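Putative tagatose-6-phosphate ketose/aldose isomerase (Escherichia coli, PDB 3C3J) is a putative member of the SIS-domain family, with two SIS domains in each chain, present here as two copies. Local coordinates at residues W15-E18 / E19-Q23; L244-L247 / E248-G252. All blocks are in the same frame, centred on the assembly; numbering follows the deposited sequence.

In the fold
Interactions 1 and 2 are both local contacts within the last turns of a helix: interaction 1 in the short helix 15-21 near the start of the chain, interaction 2 at the end of helix 235-249 in the second SIS domain. Their centres lie about 17 Å apart and their nearest atoms about 5 Å, so they do not touch. Helix 335-356 lies against both, since it carries Leu351 and Thr348 against interaction 1 and Ala350 and Gln353 against interaction 2. The segment 168-171 also approaches both, through Arg168 and Gly169 at Glu19 and through Ala171 at Glu248. Interaction 2 also meets the second subunit; interaction 1 is touched by no other chain of the assembly.

Interaction 1 of 2, residues W15-E18 / E19-Q23; sequences WTEE and EIRHQ
Glu17 has CG anti to the backbone N (chi1 -180°) and is extended beyond it, while Arg21, with CG anti to its carbonyl carbon (chi1 -68°), runs straight from CG to NE; the two side chains lie side by side, pointing the same way, and form an i, i+4 salt bridge along one helix. It is side-on and uses a single carboxylate oxygen: Glu17 OE2 takes Arg21 NE at 2.8 Å and Arg21 NH2 at 3.3 Å, lying close to the guanidinium plane. The NE bond is the straighter, 164° at the hydrogen. Both groups have a second partner: Glu17 OE1 at Thr12 OG1, Arg21 NH2 at Gly212 O.

Glu19, with CG anti to its carbonyl carbon and extended beyond, runs back alongside Trp15 O, its CG 3.1 Å from that atom, and its carboxylate accepts from the backbone N of Arg168 and Gly169. The like-charged Glu18 OE1 and Glu19 OE2 stand 4.3 Å apart; a water bridge between them is doubtful. Backbone bonds such as Ile20 N to Thr16 O, 2.9 Å, complete the turn.

Thr16, Glu17 and Ile20 rest on Leu351 and Thr348 of helix 335-356, whereas His22 meets Ser174 of helix 174-187, placing this short helix against both before helix 23-49 begins.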
# COMPACT_ATOMS: atom_id res chain seq x y z
N TRP A 15 -27.83 -11.59 2.60
CA TRP A 15 -27.80 -10.14 2.66
C TRP A 15 -26.75 -9.59 1.69
O TRP A 15 -26.95 -8.52 1.13
CB TRP A 15 -27.46 -9.65 4.07
CG TRP A 15 -28.51 -9.94 5.09
CD1 TRP A 15 -28.39 -10.71 6.23
CD2 TRP A 15 -29.85 -9.46 5.07
NE1 TRP A 15 -29.59 -10.73 6.91
CE2 TRP A 15 -30.49 -9.96 6.22
CE3 TRP A 15 -30.56 -8.62 4.21
CZ2 TRP A 15 -31.82 -9.67 6.51
CZ3 TRP A 15 -31.90 -8.33 4.51
CH2 TRP A 15 -32.50 -8.85 5.65
N THR A 16 -25.64 -10.32 1.54
CA THR A 16 -24.54 -9.86 0.69
C THR A 16 -25.01 -9.74 -0.76
O THR A 16 -24.74 -8.72 -1.41
CB THR A 16 -23.27 -10.75 0.85
OG1 THR A 16 -22.90 -10.80 2.24
CG2 THR A 16 -22.08 -10.18 0.06
N GLU A 17 -25.77 -10.72 -1.25
CA GLU A 17 -26.29 -10.64 -2.61
C GLU A 17 -27.25 -9.47 -2.78
O GLU A 17 -27.18 -8.76 -3.78
CB GLU A 17 -26.97 -11.94 -3.05
CG GLU A 17 -27.50 -11.81 -4.47
CD GLU A 17 -28.21 -13.03 -4.98
OE1 GLU A 17 -28.47 -13.97 -4.18
OE2 GLU A 17 -28.51 -13.04 -6.19
N GLU A 18 -28.15 -9.30 -1.81
CA GLU A 18 -29.09 -8.18 -1.80
C GLU A 18 -28.36 -6.84 -1.88
O GLU A 18 -28.75 -5.95 -2.62
CB GLU A 18 -29.93 -8.23 -0.53
CG GLU A 18 -31.17 -7.31 -0.54
CD GLU A 18 -30.90 -5.87 -0.10
OE1 GLU A 18 -30.07 -5.67 0.81
OE2 GLU A 18 -31.53 -4.93 -0.66
N GLU A 19 -27.28 -6.74 -1.11
CA GLU A 19 -26.48 -5.54 -1.00
C GLU A 19 -25.67 -5.27 -2.28
O GLU A 19 -25.49 -4.12 -2.69
CB GLU A 19 -25.63 -5.61 0.29
CG GLU A 19 -26.57 -5.44 1.52
CD GLU A 19 -26.11 -6.00 2.84
OE1 GLU A 19 -24.95 -6.52 2.96
OE2 GLU A 19 -26.96 -5.92 3.78
N ILE A 20 -25.21 -6.33 -2.92
CA ILE A 20 -24.54 -6.18 -4.21
C ILE A 20 -25.54 -5.66 -5.24
O ILE A 20 -25.27 -4.68 -5.95
CB ILE A 20 -23.92 -7.49 -4.71
CG1 ILE A 20 -22.74 -7.90 -3.82
CG2 ILE A 20 -23.46 -7.34 -6.17
CD1 ILE A 20 -22.31 -9.36 -3.99
N ARG A 21 -26.71 -6.30 -5.31
CA ARG A 21 -27.67 -5.96 -6.36
C ARG A 21 -28.30 -4.57 -6.23
O ARG A 21 -28.67 -3.99 -7.25
CB ARG A 21 -28.75 -7.03 -6.45
CG ARG A 21 -28.24 -8.36 -6.94
CD ARG A 21 -29.38 -9.33 -7.09
NE ARG A 21 -29.00 -10.64 -7.62
CZ ARG A 21 -28.77 -10.89 -8.91
NH1 ARG A 21 -28.79 -9.92 -9.80
NH2 ARG A 21 -28.48 -12.13 -9.31
N HIS A 22 -28.45 -4.04 -5.01
CA HIS A 22 -29.04 -2.71 -4.82
C HIS A 22 -28.07 -1.52 -4.98
O HIS A 22 -28.44 -0.37 -4.77
CB HIS A 22 -29.90 -2.62 -3.54
CG HIS A 22 -29.16 -2.57 -2.23
ND1 HIS A 22 -27.94 -1.95 -2.06
CD2 HIS A 22 -29.53 -3.01 -1.01
CE1 HIS A 22 -27.59 -2.02 -0.79
NE2 HIS A 22 -28.53 -2.67 -0.13
N GLN A 23 -26.84 -1.81 -5.39
CA GLN A 23 -25.82 -0.76 -5.56
C GLN A 23 -26.15 0.34 -6.58
O GLN A 23 -26.16 1.52 -6.20
CB GLN A 23 -24.48 -1.40 -5.85
CG GLN A 23 -23.82 -1.88 -4.57
CD GLN A 23 -22.54 -2.64 -4.85
OE1 GLN A 23 -22.55 -3.66 -5.56
NE2 GLN A 23 -21.43 -2.14 -4.33
O HOH W 1 -29.50 -5.64 3.17

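Interaction 2 of 2, residues L244-L247 / E248-G252; sequences LKVL and ELTAG
Val246 O is gripped by two donors of one residue: Thr250 OG1 at 2.7 Å and Thr250 N at 3.1 Å reach it from opposite faces of the carbonyl plane. The threonine hydroxyl is placed there by chi1 of 71°, which sets OG1 between its own backbone N and carbonyl carbon; OG1 is also bonded to Leu254 N, so it ties the helix end to the chain leading into the next strand.

The helix closes with a Schellman motif. Gly252 N bonds to Leu247 O at 2.8 Å, in the carbonyl plane, and Ala251 N bonds to Glu248 O at 3.1 Å, with Ala251 at positive phi as the C-prime residue. Gly252 also has positive phi (82°), where a CB would be pressed against the preceding carbonyl.

One turn earlier, Glu248 extends across Leu244, its OE2 3.9 Å from Leu244 CG. Its OE1 forms a weak salt bridge of 3.4 Å with Lys245 NZ, and a water accepts from Lys245 NZ and donates to Glu248 OE1, bridging the two; the stronger partner of Lys245 is Glu241.

Helix 235-249 is the crossover of the beta-alpha-beta unit from strand 226-231 to strand 255-259. Val246 packs on Ile227 and Tyr229, Leu249 on Ala350 of helix 335-356, and Leu244 on Phe66 of helix 63-79, while Leu247 meets Pro268 of the second subunit and Gly252 O is hydrogen-bonded to Arg226 of that subunit.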
# COMPACT_ATOMS: atom_id res chain seq x y z
N LEU A 244 -9.33 -8.53 -0.82
CA LEU A 244 -9.81 -8.68 0.54
C LEU A 244 -11.19 -9.38 0.59
O LEU A 244 -11.45 -10.20 1.48
CB LEU A 244 -9.89 -7.32 1.24
CG LEU A 244 -10.29 -7.42 2.71
CD1 LEU A 244 -9.34 -8.35 3.49
CD2 LEU A 244 -10.36 -6.02 3.32
N LYS A 245 -12.07 -9.06 -0.36
CA LYS A 245 -13.37 -9.72 -0.43
C LYS A 245 -13.26 -11.25 -0.53
O LYS A 245 -13.94 -11.96 0.20
CB LYS A 245 -14.22 -9.20 -1.60
CG LYS A 245 -14.93 -7.92 -1.33
CD LYS A 245 -16.01 -8.14 -0.32
CE LYS A 245 -16.41 -6.85 0.32
NZ LYS A 245 -15.35 -6.15 1.12
N VAL A 246 -12.39 -11.72 -1.42
CA VAL A 246 -12.12 -13.16 -1.60
C VAL A 246 -11.63 -13.79 -0.32
O VAL A 246 -12.05 -14.87 0.08
CB VAL A 246 -10.93 -13.38 -2.59
CG1 VAL A 246 -10.32 -14.82 -2.45
CG2 VAL A 246 -11.37 -13.09 -3.96
N LEU A 247 -10.70 -13.09 0.30
CA LEU A 247 -10.08 -13.58 1.50
C LEU A 247 -11.13 -13.68 2.61
O LEU A 247 -11.26 -14.72 3.23
CB LEU A 247 -8.95 -12.66 1.88
CG LEU A 247 -7.91 -13.22 2.80
CD1 LEU A 247 -7.03 -14.28 2.11
CD2 LEU A 247 -7.09 -12.00 3.29
N GLU A 248 -11.90 -12.61 2.81
CA GLU A 248 -12.94 -12.57 3.84
C GLU A 248 -13.98 -13.66 3.64
O GLU A 248 -14.27 -14.46 4.55
CB GLU A 248 -13.67 -11.23 3.78
CG GLU A 248 -12.91 -10.11 4.34
CD GLU A 248 -13.66 -8.81 4.27
OE1 GLU A 248 -14.53 -8.61 3.39
OE2 GLU A 248 -13.34 -7.96 5.11
N LEU A 249 -14.57 -13.67 2.45
CA LEU A 249 -15.75 -14.51 2.22
C LEU A 249 -15.40 -16.01 2.14
O LEU A 249 -16.26 -16.87 2.40
CB LEU A 249 -16.52 -14.01 1.00
CG LEU A 249 -17.17 -12.63 1.17
CD1 LEU A 249 -17.94 -12.25 -0.06
CD2 LEU A 249 -18.07 -12.54 2.43
N THR A 250 -14.15 -16.31 1.79
CA THR A 250 -13.69 -17.72 1.81
C THR A 250 -13.01 -18.12 3.12
O THR A 250 -12.41 -19.21 3.19
CB THR A 250 -12.75 -18.06 0.65
OG1 THR A 250 -11.47 -17.43 0.81
CG2 THR A 250 -13.40 -17.72 -0.73
N ALA A 251 -13.13 -17.28 4.15
CA ALA A 251 -12.46 -17.49 5.44
C ALA A 251 -10.98 -17.85 5.27
O ALA A 251 -10.47 -18.76 5.92
CB ALA A 251 -13.18 -18.59 6.25
N GLY A 252 -10.31 -17.16 4.35
CA GLY A 252 -8.91 -17.39 4.13
C GLY A 252 -8.55 -18.57 3.26
O GLY A 252 -7.38 -18.75 2.93
O HOH W 2 -15.30 -5.54 3.91